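Local coordinates for putative adenosine kinase (Schistosoma mansoni, PDB 3VAS), which probably phosphorylates adenosine to AMP at the expense of ATP, as an adenosine kinase of the ribokinase (pfkB) family, and binds adenosine, at residues Asp36-Ala41 with Val141-Ser146; Thr65-Ile70 with Ser151-Leu156; Tyr183-Val188 with Asn213-Phe218; Glu194-Ile199 with Asp228-Tyr233. All blocks are in the same frame, centred on the assembly; numbering follows the deposited sequence.

Contact 1 (Asp36-Ala41 with Val141-Ser146). With ADN (adenosine), chain C.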
# COMPACT_ATOMS: atom_id res chain seq x y z
N ASP A 36 -7.94 10.38 -4.35
CA ASP A 36 -6.78 11.19 -4.68
C ASP A 36 -7.19 12.46 -5.43
O ASP A 36 -7.96 12.40 -6.39
CB ASP A 36 -5.76 10.40 -5.52
CG ASP A 36 -5.03 9.35 -4.70
OD1 ASP A 36 -5.19 9.33 -3.46
OD2 ASP A 36 -4.27 8.54 -5.30
N ILE A 37 -6.68 13.59 -4.98
CA ILE A 37 -6.91 14.85 -5.67
C ILE A 37 -5.57 15.38 -6.18
O ILE A 37 -4.80 15.98 -5.43
CB ILE A 37 -7.60 15.87 -4.76
CG1 ILE A 37 -8.83 15.24 -4.11
CG2 ILE A 37 -7.97 17.13 -5.55
CD1 ILE A 37 -9.62 16.20 -3.24
N ILE A 38 -5.31 15.15 -7.46
CA ILE A 38 -4.01 15.42 -8.05
C ILE A 38 -3.96 16.79 -8.71
O ILE A 38 -4.74 17.08 -9.62
CB ILE A 38 -3.63 14.33 -9.07
CG1 ILE A 38 -3.82 12.95 -8.45
CG2 ILE A 38 -2.20 14.53 -9.57
CD1 ILE A 38 -3.64 11.81 -9.43
N VAL A 39 -3.03 17.62 -8.25
CA VAL A 39 -2.96 19.01 -8.70
C VAL A 39 -1.53 19.40 -9.03
O VAL A 39 -0.59 18.97 -8.36
CB VAL A 39 -3.53 19.96 -7.61
CG1 VAL A 39 -3.01 19.60 -6.23
CG2 VAL A 39 -3.23 21.42 -7.94
N ASP A 40 -1.36 20.18 -10.09
CA ASP A 40 -0.09 20.84 -10.36
C ASP A 40 0.09 21.97 -9.36
O ASP A 40 -0.55 23.02 -9.46
CB ASP A 40 -0.05 21.38 -11.79
CG ASP A 40 0.06 20.27 -12.83
OD1 ASP A 40 0.60 19.20 -12.50
OD2 ASP A 40 -0.40 20.48 -13.97
N ALA A 41 0.96 21.75 -8.38
CA ALA A 41 1.12 22.68 -7.27
C ALA A 41 2.17 23.75 -7.55
O ALA A 41 3.18 23.49 -8.20
CB ALA A 41 1.46 21.93 -6.00
N VAL A 141 -6.84 12.50 -0.37
CA VAL A 141 -5.41 12.79 -0.37
C VAL A 141 -5.13 13.95 -1.32
O VAL A 141 -5.49 13.90 -2.50
CB VAL A 141 -4.57 11.57 -0.82
CG1 VAL A 141 -3.08 11.89 -0.72
CG2 VAL A 141 -4.92 10.34 0.01
N ALA A 142 -4.52 15.01 -0.81
CA ALA A 142 -4.06 16.06 -1.69
C ALA A 142 -2.72 15.61 -2.24
O ALA A 142 -1.76 15.45 -1.48
CB ALA A 142 -3.92 17.38 -0.94
N VAL A 143 -2.67 15.36 -3.55
CA VAL A 143 -1.42 14.94 -4.18
C VAL A 143 -0.84 16.11 -4.96
O VAL A 143 -1.34 16.47 -6.03
CB VAL A 143 -1.63 13.72 -5.10
CG1 VAL A 143 -0.29 13.22 -5.63
CG2 VAL A 143 -2.35 12.62 -4.35
N LEU A 144 0.20 16.72 -4.41
CA LEU A 144 0.77 17.93 -4.98
C LEU A 144 1.91 17.62 -5.94
O LEU A 144 2.97 17.15 -5.53
CB LEU A 144 1.25 18.86 -3.86
CG LEU A 144 0.23 19.86 -3.31
CD1 LEU A 144 -1.05 19.18 -2.84
CD2 LEU A 144 0.85 20.68 -2.19
N VAL A 145 1.69 17.87 -7.22
CA VAL A 145 2.68 17.53 -8.23
C VAL A 145 3.39 18.77 -8.78
O VAL A 145 2.76 19.76 -9.13
CB VAL A 145 2.06 16.72 -9.39
CG1 VAL A 145 3.08 16.48 -10.49
CG2 VAL A 145 1.50 15.40 -8.87
N SER A 146 4.72 18.70 -8.85
CA SER A 146 5.50 19.71 -9.54
C SER A 146 6.77 19.09 -10.09
O SER A 146 7.11 17.95 -9.78
CB SER A 146 5.82 20.89 -8.60
OG SER A 146 6.61 20.47 -7.51
O5' ADN C . 1.08 5.08 -2.85
C5' ADN C . 0.31 6.20 -3.28
C4' ADN C . -1.10 6.14 -2.72
O4' ADN C . -1.06 6.22 -1.29
C3' ADN C . -2.06 7.24 -3.18
O3' ADN C . -3.01 6.70 -4.09
C2' ADN C . -2.78 7.68 -1.88
O2' ADN C . -4.19 7.71 -1.97
C1' ADN C . -2.32 6.63 -0.86
N9 ADN C . -2.23 7.12 0.52
C8 ADN C . -1.71 8.26 0.92
N7 ADN C . -1.88 8.34 2.38
C5 ADN C . -2.56 7.16 2.80
C6 ADN C . -2.98 6.72 4.06
N6 ADN C . -2.73 7.53 5.22
N1 ADN C . -3.64 5.50 4.18
C2 ADN C . -3.87 4.72 3.07
N3 ADN C . -3.46 5.15 1.84
C4 ADN C . -2.79 6.40 1.72
O HOH W 1 2.96 22.40 -10.84

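Contact 2 (Thr65-Ile70 with Ser151-Leu156). With ADN (adenosine), chain C.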
# COMPACT_ATOMS: atom_id res chain seq x y z
N THR A 65 -6.30 24.00 5.33
CA THR A 65 -6.65 24.94 4.27
C THR A 65 -6.26 24.45 2.88
O THR A 65 -6.75 24.97 1.88
CB THR A 65 -6.02 26.33 4.50
OG1 THR A 65 -4.61 26.19 4.71
CG2 THR A 65 -6.65 27.01 5.72
N ILE A 66 -5.38 23.45 2.82
CA ILE A 66 -4.85 22.96 1.55
C ILE A 66 -5.96 22.44 0.63
O ILE A 66 -5.90 22.61 -0.59
CB ILE A 66 -3.74 21.89 1.74
CG1 ILE A 66 -2.88 21.78 0.48
CG2 ILE A 66 -4.32 20.52 2.11
CD1 ILE A 66 -1.78 20.75 0.59
N TYR A 67 -7.00 21.84 1.22
CA TYR A 67 -8.07 21.25 0.42
C TYR A 67 -8.94 22.30 -0.27
O TYR A 67 -9.30 22.15 -1.43
CB TYR A 67 -8.90 20.28 1.27
CG TYR A 67 -8.04 19.20 1.89
CD1 TYR A 67 -7.53 18.17 1.12
CD2 TYR A 67 -7.71 19.24 3.24
CE1 TYR A 67 -6.72 17.19 1.67
CE2 TYR A 67 -6.90 18.27 3.80
CZ TYR A 67 -6.41 17.25 3.02
OH TYR A 67 -5.61 16.28 3.59
N ASP A 68 -9.26 23.37 0.45
CA ASP A 68 -9.96 24.50 -0.17
C ASP A 68 -9.04 25.19 -1.16
O ASP A 68 -9.49 25.66 -2.21
CB ASP A 68 -10.42 25.50 0.89
CG ASP A 68 -11.60 24.99 1.71
OD1 ASP A 68 -12.43 24.25 1.15
OD2 ASP A 68 -11.68 25.33 2.91
N GLU A 69 -7.76 25.24 -0.84
CA GLU A 69 -6.79 25.95 -1.66
C GLU A 69 -6.57 25.31 -3.03
O GLU A 69 -6.63 26.00 -4.05
CB GLU A 69 -5.45 26.11 -0.92
CG GLU A 69 -4.47 27.03 -1.63
CD GLU A 69 -3.35 27.51 -0.72
OE1 GLU A 69 -3.11 26.87 0.33
OE2 GLU A 69 -2.71 28.52 -1.07
N ILE A 70 -6.33 24.01 -3.06
CA ILE A 70 -6.10 23.33 -4.34
C ILE A 70 -7.38 23.23 -5.16
O ILE A 70 -7.34 22.99 -6.36
CB ILE A 70 -5.51 21.92 -4.15
CG1 ILE A 70 -6.53 20.99 -3.48
CG2 ILE A 70 -4.21 21.97 -3.37
CD1 ILE A 70 -6.02 19.59 -3.29
N SER A 151 4.31 15.42 -3.31
CA SER A 151 4.04 15.33 -1.88
C SER A 151 2.55 15.11 -1.63
O SER A 151 1.70 15.65 -2.34
CB SER A 151 4.53 16.60 -1.18
OG SER A 151 4.75 16.37 0.20
N MET A 152 2.25 14.34 -0.59
CA MET A 152 0.86 14.02 -0.26
C MET A 152 0.45 14.49 1.13
O MET A 152 1.20 14.33 2.10
CB MET A 152 0.62 12.51 -0.38
CG MET A 152 0.60 12.01 -1.81
SD MET A 152 0.36 10.23 -1.89
CE MET A 152 1.85 9.63 -1.09
N VAL A 153 -0.75 15.05 1.23
CA VAL A 153 -1.36 15.37 2.51
C VAL A 153 -2.69 14.64 2.62
O VAL A 153 -3.62 14.90 1.86
CB VAL A 153 -1.56 16.88 2.70
CG1 VAL A 153 -2.08 17.18 4.12
CG2 VAL A 153 -0.27 17.63 2.43
N THR A 154 -2.78 13.72 3.57
CA THR A 154 -3.92 12.83 3.67
C THR A 154 -4.89 13.20 4.79
O THR A 154 -4.49 13.35 5.94
CB THR A 154 -3.47 11.38 3.90
OG1 THR A 154 -2.66 10.96 2.80
CG2 THR A 154 -4.66 10.45 4.03
N TYR A 155 -6.16 13.35 4.43
CA TYR A 155 -7.24 13.49 5.41
C TYR A 155 -8.02 12.18 5.43
O TYR A 155 -8.79 11.90 4.51
CB TYR A 155 -8.16 14.66 5.06
CG TYR A 155 -9.24 14.89 6.11
CD1 TYR A 155 -8.92 15.48 7.33
CD2 TYR A 155 -10.56 14.52 5.88
CE1 TYR A 155 -9.89 15.69 8.30
CE2 TYR A 155 -11.54 14.73 6.85
CZ TYR A 155 -11.19 15.32 8.05
OH TYR A 155 -12.15 15.53 9.02
N LEU A 156 -7.81 11.38 6.46
CA LEU A 156 -8.34 10.03 6.51
C LEU A 156 -9.87 9.97 6.52
O LEU A 156 -10.46 9.07 5.92
CB LEU A 156 -7.77 9.26 7.70
CG LEU A 156 -6.31 8.83 7.52
CD1 LEU A 156 -5.76 8.20 8.79
CD2 LEU A 156 -6.20 7.86 6.35
O5' ADN C . 1.08 5.08 -2.85
C5' ADN C . 0.31 6.20 -3.28
C4' ADN C . -1.10 6.14 -2.72
O4' ADN C . -1.06 6.22 -1.29
C3' ADN C . -2.06 7.24 -3.18
O3' ADN C . -3.01 6.70 -4.09
C2' ADN C . -2.78 7.68 -1.88
O2' ADN C . -4.19 7.71 -1.97
C1' ADN C . -2.32 6.63 -0.86
N9 ADN C . -2.23 7.12 0.52
C8 ADN C . -1.71 8.26 0.92
N7 ADN C . -1.88 8.34 2.38
C5 ADN C . -2.56 7.16 2.80
C6 ADN C . -2.98 6.72 4.06
N6 ADN C . -2.73 7.53 5.22
N1 ADN C . -3.64 5.50 4.18
C2 ADN C . -3.87 4.72 3.07
N3 ADN C . -3.46 5.15 1.84
C4 ADN C . -2.79 6.40 1.72

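Contact 3 (Tyr183-Val188 with Asn213-Phe218). With ADN (adenosine), chain C.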
# COMPACT_ATOMS: atom_id res chain seq x y z
N TYR A 183 -3.09 -8.88 2.03
CA TYR A 183 -2.25 -7.71 1.85
C TYR A 183 -2.83 -6.55 2.66
O TYR A 183 -3.95 -6.11 2.40
CB TYR A 183 -2.14 -7.30 0.38
CG TYR A 183 -1.22 -6.11 0.18
CD1 TYR A 183 0.16 -6.28 0.09
CD2 TYR A 183 -1.73 -4.82 0.10
CE1 TYR A 183 1.01 -5.19 -0.08
CE2 TYR A 183 -0.89 -3.73 -0.06
CZ TYR A 183 0.47 -3.92 -0.16
OH TYR A 183 1.30 -2.83 -0.34
N ILE A 184 -2.08 -6.08 3.65
CA ILE A 184 -2.46 -4.88 4.39
C ILE A 184 -1.27 -3.93 4.51
O ILE A 184 -0.20 -4.31 4.98
CB ILE A 184 -2.99 -5.20 5.80
CG1 ILE A 184 -4.03 -6.31 5.77
CG2 ILE A 184 -3.57 -3.94 6.44
CD1 ILE A 184 -4.53 -6.71 7.15
N ALA A 185 -1.47 -2.69 4.06
CA ALA A 185 -0.44 -1.66 4.17
C ALA A 185 -0.31 -1.16 5.60
O ALA A 185 -1.26 -1.21 6.38
CB ALA A 185 -0.74 -0.50 3.22
N GLY A 186 0.88 -0.66 5.93
CA GLY A 186 1.14 -0.10 7.25
C GLY A 186 0.21 1.05 7.59
O GLY A 186 -0.06 1.30 8.76
N PHE A 187 -0.28 1.73 6.56
CA PHE A 187 -1.20 2.86 6.71
C PHE A 187 -2.42 2.55 7.58
O PHE A 187 -3.01 3.45 8.17
CB PHE A 187 -1.68 3.34 5.35
CG PHE A 187 -0.67 4.13 4.57
CD1 PHE A 187 -0.41 3.83 3.24
CD2 PHE A 187 0.01 5.18 5.15
CE1 PHE A 187 0.52 4.55 2.51
CE2 PHE A 187 0.94 5.91 4.43
CZ PHE A 187 1.19 5.59 3.11
N VAL A 188 -2.79 1.28 7.64
CA VAL A 188 -4.00 0.87 8.36
C VAL A 188 -3.78 0.86 9.88
O VAL A 188 -4.74 0.81 10.66
CB VAL A 188 -4.50 -0.50 7.85
CG1 VAL A 188 -5.87 -0.84 8.44
CG2 VAL A 188 -4.58 -0.47 6.33
N ASN A 213 3.21 -3.90 4.11
CA ASN A 213 3.99 -2.81 3.53
C ASN A 213 4.34 -1.77 4.60
O ASN A 213 3.47 -1.33 5.35
CB ASN A 213 3.22 -2.16 2.37
CG ASN A 213 4.13 -1.44 1.38
OD1 ASN A 213 4.90 -0.55 1.75
ND2 ASN A 213 4.07 -1.85 0.12
N LEU A 214 5.61 -1.38 4.67
CA LEU A 214 6.04 -0.34 5.61
C LEU A 214 5.36 1.00 5.31
O LEU A 214 5.16 1.83 6.21
CB LEU A 214 7.57 -0.18 5.62
CG LEU A 214 8.43 -1.39 6.03
CD1 LEU A 214 9.92 -1.07 5.97
CD2 LEU A 214 8.05 -1.89 7.42
N SER A 215 5.02 1.21 4.05
CA SER A 215 4.13 2.30 3.61
C SER A 215 4.68 3.74 3.67
O SER A 215 4.56 4.47 2.68
CB SER A 215 2.77 2.21 4.31
OG SER A 215 2.12 1.00 3.98
N ALA A 216 5.25 4.14 4.80
CA ALA A 216 5.74 5.51 4.99
C ALA A 216 6.67 5.61 6.20
O ALA A 216 6.47 4.92 7.20
CB ALA A 216 4.57 6.47 5.14
N PRO A 217 7.67 6.50 6.12
CA PRO A 217 8.63 6.67 7.22
C PRO A 217 7.98 7.00 8.58
O PRO A 217 8.45 6.49 9.59
CB PRO A 217 9.51 7.83 6.75
CG PRO A 217 9.43 7.76 5.26
CD PRO A 217 8.00 7.36 4.97
N PHE A 218 6.94 7.82 8.60
CA PHE A 218 6.34 8.22 9.88
C PHE A 218 5.80 7.03 10.69
O PHE A 218 5.76 7.08 11.92
CB PHE A 218 5.28 9.33 9.71
CG PHE A 218 3.96 8.87 9.13
CD1 PHE A 218 2.97 8.33 9.95
CD2 PHE A 218 3.69 9.02 7.78
CE1 PHE A 218 1.74 7.92 9.42
CE2 PHE A 218 2.47 8.62 7.24
CZ PHE A 218 1.49 8.06 8.06
O5' ADN C . 1.08 5.08 -2.85
C5' ADN C . 0.31 6.20 -3.28
C4' ADN C . -1.10 6.14 -2.72
O4' ADN C . -1.06 6.22 -1.29
C3' ADN C . -2.06 7.24 -3.18
O3' ADN C . -3.01 6.70 -4.09
C2' ADN C . -2.78 7.68 -1.88
O2' ADN C . -4.19 7.71 -1.97
C1' ADN C . -2.32 6.63 -0.86
N9 ADN C . -2.23 7.12 0.52
C8 ADN C . -1.71 8.26 0.92
N7 ADN C . -1.88 8.34 2.38
C5 ADN C . -2.56 7.16 2.80
C6 ADN C . -2.98 6.72 4.06
N6 ADN C . -2.73 7.53 5.22
N1 ADN C . -3.64 5.50 4.18
C2 ADN C . -3.87 4.72 3.07
N3 ADN C . -3.46 5.15 1.84
C4 ADN C . -2.79 6.40 1.72

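Contact 4 (Glu194-Ile199 with Asp228-Tyr233)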
# COMPACT_ATOMS: atom_id res chain seq x y z
N GLU A 194 -6.62 -2.83 15.45
CA GLU A 194 -7.26 -3.99 16.05
C GLU A 194 -7.70 -5.02 15.01
O GLU A 194 -7.52 -6.22 15.19
CB GLU A 194 -8.45 -3.55 16.93
CG GLU A 194 -9.40 -2.55 16.25
CD GLU A 194 -10.68 -2.28 17.06
OE1 GLU A 194 -10.70 -2.58 18.27
OE2 GLU A 194 -11.67 -1.78 16.46
N GLY A 195 -8.29 -4.55 13.91
CA GLY A 195 -8.72 -5.42 12.84
C GLY A 195 -7.55 -6.06 12.11
O GLY A 195 -7.55 -7.27 11.86
N MET A 196 -6.54 -5.27 11.78
CA MET A 196 -5.42 -5.82 11.03
C MET A 196 -4.61 -6.79 11.90
O MET A 196 -4.07 -7.77 11.39
CB MET A 196 -4.54 -4.72 10.43
CG MET A 196 -3.78 -3.88 11.42
SD MET A 196 -3.02 -2.45 10.62
CE MET A 196 -1.78 -3.22 9.59
N LEU A 197 -4.57 -6.54 13.20
CA LEU A 197 -3.91 -7.46 14.13
C LEU A 197 -4.67 -8.78 14.22
O LEU A 197 -4.07 -9.85 14.22
CB LEU A 197 -3.79 -6.83 15.52
CG LEU A 197 -3.00 -7.66 16.54
CD1 LEU A 197 -1.61 -8.00 16.00
CD2 LEU A 197 -2.88 -6.92 17.87
N LYS A 198 -5.99 -8.69 14.28
CA LYS A 198 -6.83 -9.89 14.34
C LYS A 198 -6.64 -10.74 13.08
O LYS A 198 -6.48 -11.96 13.18
CB LYS A 198 -8.30 -9.52 14.50
CG LYS A 198 -9.13 -10.66 15.06
CD LYS A 198 -10.58 -10.63 14.59
CE LYS A 198 -11.31 -11.90 15.03
NZ LYS A 198 -12.61 -12.10 14.33
N ILE A 199 -6.64 -10.10 11.92
CA ILE A 199 -6.45 -10.83 10.66
C ILE A 199 -5.05 -11.44 10.58
O ILE A 199 -4.89 -12.57 10.13
CB ILE A 199 -6.72 -9.93 9.43
CG1 ILE A 199 -8.20 -9.58 9.36
CG2 ILE A 199 -6.28 -10.63 8.15
CD1 ILE A 199 -8.55 -8.61 8.24
N ASP A 228 6.52 -3.31 14.20
CA ASP A 228 7.27 -4.50 14.59
C ASP A 228 6.34 -5.65 14.95
O ASP A 228 6.67 -6.81 14.70
CB ASP A 228 8.23 -4.20 15.74
CG ASP A 228 9.48 -3.49 15.27
OD1 ASP A 228 9.74 -3.46 14.05
OD2 ASP A 228 10.22 -2.97 16.14
N GLU A 229 5.19 -5.34 15.53
CA GLU A 229 4.24 -6.39 15.85
C GLU A 229 3.69 -7.01 14.56
O GLU A 229 3.59 -8.23 14.45
CB GLU A 229 3.11 -5.89 16.74
CG GLU A 229 2.15 -7.00 17.14
CD GLU A 229 1.25 -6.63 18.31
OE1 GLU A 229 0.78 -5.47 18.37
OE2 GLU A 229 1.01 -7.50 19.17
N MET A 230 3.35 -6.17 13.59
CA MET A 230 2.87 -6.64 12.30
C MET A 230 3.91 -7.50 11.57
O MET A 230 3.58 -8.56 11.03
CB MET A 230 2.42 -5.47 11.42
CG MET A 230 1.17 -4.76 11.92
SD MET A 230 -0.21 -5.89 12.18
CE MET A 230 -0.51 -6.45 10.52
N ILE A 231 5.16 -7.05 11.56
CA ILE A 231 6.24 -7.81 10.96
C ILE A 231 6.28 -9.23 11.53
O ILE A 231 6.52 -10.20 10.80
CB ILE A 231 7.61 -7.11 11.12
CG1 ILE A 231 7.64 -5.82 10.29
CG2 ILE A 231 8.74 -8.02 10.69
CD1 ILE A 231 8.93 -5.03 10.43
N SER A 232 6.00 -9.36 12.83
CA SER A 232 6.09 -10.67 13.49
C SER A 232 5.01 -11.67 13.03
O SER A 232 5.09 -12.85 13.36
CB SER A 232 6.14 -10.54 15.02
OG SER A 232 4.86 -10.25 15.58
N TYR A 233 4.03 -11.19 12.27
CA TYR A 233 3.03 -12.08 11.66
C TYR A 233 3.14 -12.10 10.14
O TYR A 233 2.41 -12.82 9.46
CB TYR A 233 1.60 -11.65 12.04
CG TYR A 233 1.30 -11.71 13.53
CD1 TYR A 233 1.54 -10.61 14.35
CD2 TYR A 233 0.76 -12.85 14.10
CE1 TYR A 233 1.26 -10.66 15.70
CE2 TYR A 233 0.47 -12.91 15.45
CZ TYR A 233 0.72 -11.81 16.25
OH TYR A 233 0.45 -11.85 17.60

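Contact 1 (Asp36-Ala41 with Val141-Ser146)
Ile-38 and Val-143 stand side by side on one face of a parallel strand pair, CG1 of Ile-38 lying 4.1 Å from CB of Val-143. The other branch of Ile-38, CG2, slants across Val-145 and meets its CG2 at 3.9 Å. On the reverse face Val-39 runs alongside Leu-144; its CG1 sits between the backbone N and the carbonyl carbon (chi1 45°), a turn that brings it within 3.9 Å of Leu-144 CD1. Beyond the strand end the methyl of Ala-41 rests against CG of Leu-144, and this face is covered by helix 65-70 through Ile-66 and Ile-70.

Between the two faces, five N-H...O=C bonds join the backbones in parallel register: Ile-37 N to Val-141 O, Val-143 N to Ile-37 O, Val-39 N to Val-143 O, Val-145 N to Val-39 O and Ala-41 N to Val-145 O. A water donates to both Ala-41 O and Val-145 O where the ladder ends.

At the opposite end lies the polar edge. The carboxylate of Asp-36 takes both ribose hydroxyls of adenosine, one on each oxygen: O2' donates to OD1 (2.4 Å, so short that the exact length is doubtful) and O3' to OD2 over 2.5 Å. Val-141 borders this grip, its CG2 3.4 Å from adenosine O2' and its CB against Asp-36 OD1. An aspartate holding the 2' and 3' hydroxyls of the ribose is characteristic of the nucleoside site in ribokinase-family kinases.

Contact 2 (Thr65-Ile70 with Ser151-Leu156)
Val-153 O receives the phenol of Tyr-67, whose OH donates a weak hydrogen bond of 3.0 Å to it. The carbonyl oxygen lies at the edge of the ring, near its plane. The same oxygen also takes the backbone N-H of Ala-142 on the neighbouring strand, so two donors share it.

The phenol end is wedged against the strand by carbon as well. CB of Tyr-155 lies 3.7 Å from Tyr-67 CZ, and the two side chains cross at about a right angle. On the other flank CG1 of Val-153 approaches the OH of Tyr-67 to 3.7 Å. Ile-66 CG2, from the same helix, lies over the centre of one face of the Tyr-67 ring. With CG1 anti to the backbone N (chi1 -159°) and the chain extended beyond it, Ile-66 reaches the strand with CD1, 3.9 Å from Val-153 CG2.

Val-153 and the CB of Tyr-155 thus face the helix, the Tyr-155 ring leading away, while Met-152, Thr-154 and Leu-156 line the adenosine side. There Thr-154 OG1 comes to 2.8 Å from adenosine N7, and Leu-156 CD2 lies near N6. A strand backed by a helix on one face and bearing the nucleoside on the other is typical of the lid in adenosine kinases.

Contact 3 (Tyr183-Val188 with Asn213-Phe218)
Phe-187 is sandwiched between adenosine and Ser-215. Over one face of its ring lies the base, with adenosine C6 3.4 Å above the plane and offset toward the rim; over the opposite face Ser-215 CB makes a CH-pi contact, 3.7 Å from the centroid. Ala-216 CB touches the ring at CE2, and Phe-218 CE2 meets the Phe-187 edge at 4.2 Å.

Asn-213 sets the second shell. Its OD1 accepts the N-H of Ser-215 at 2.9 Å, an Asx turn that helps place the serine above the phenylalanine. Its backbone O accepts Gly-186 N at 2.7 Å, tying the two segments together just past the parallel bridge of Ala-185 with Asn-213. The amide's other end, ND2, donates to Tyr-183 OH at 3.0 Å in a bent bond (N-H...O 137°), the hydroxyl tilted from the amide plane and the ring and amide planes 80° apart; CG of Asn-213 anti to the backbone N (chi1 -157°) sends the amide toward that phenol.

Both arms of one amide are therefore used, which should fix its rotation. The ring that meets the base is held by carbon on its far face and by the Asx turn of Asn-213 behind, consistent with recognition of the flat purine by a ring face laid against it.

Contact 4 (Glu194-Ile199 with Asp228-Tyr233)
Met-196 carries CG between its backbone N and carbonyl carbon (chi1 68°) and bends again at chi3, while Met-230 folds at both chi2 and chi3 (-54° and -64°); these turns bring the two thioether ends together. The methyls meet with CE of Met-196 3.6 Å from CE of Met-230, the side chains crossing obliquely, and CE of Met-196 also lies 4.0 Å from SD of Met-230.

The next residue, Leu-197, holds CG anti to the backbone N and pushes its isopropyl end between two residues of the other segment. CD1 lies 3.9 Å from CD of Glu-229, whose chain crosses it at about a right angle, and 3.9 Å from CE1 of Tyr-233. CD2 of Leu-197 borders the carboxylate of Glu-229 as well, so the Glu-229 oxygens meet methyl carbon here; the polar partner of OE1 is the phenol of Tyr-193, a turn earlier on helix 189-205.

The pair belongs to the alpha/beta core of the ribokinase fold, where helices 189-205 and 224-231 pack together over strand 209-213, which lies between them in the chain. Both methionines face inward: Met-196 and Met-230 touch Phe-212 of that strand, and Met-230 also reaches Phe-210. The outer part is more open, with Leu-197, Glu-229 and Tyr-233 all partly exposed. Ser-232 OG turns back to donate to Glu-229 O at 2.6 Å, and the side chain of Tyr-233 also touches Ala-200 and Leu-204.

Contacts 1 and 2 share the lid side of the fold: strands 138-145 and 150-157 are antiparallel neighbours, joined by backbone bonds such as Leu-144 N to Ser-151 O, and helix 65-70 backs both. Contacts 3 and 4 meet on the other side of the nucleoside, where Met-196 packs on Ile-184 and Val-188. Adenosine touches contacts 1, 2 and 3, each with different chemistry: carboxylate to ribose, threonine hydroxyl near N7, aromatic ring to purine. Contact 4 has no part in that site; it is apolar helix packing, partly buried, about 17 Å from contact 1 at nearest atoms. Contacts 2 and 3 are buried, contact 1 partly so.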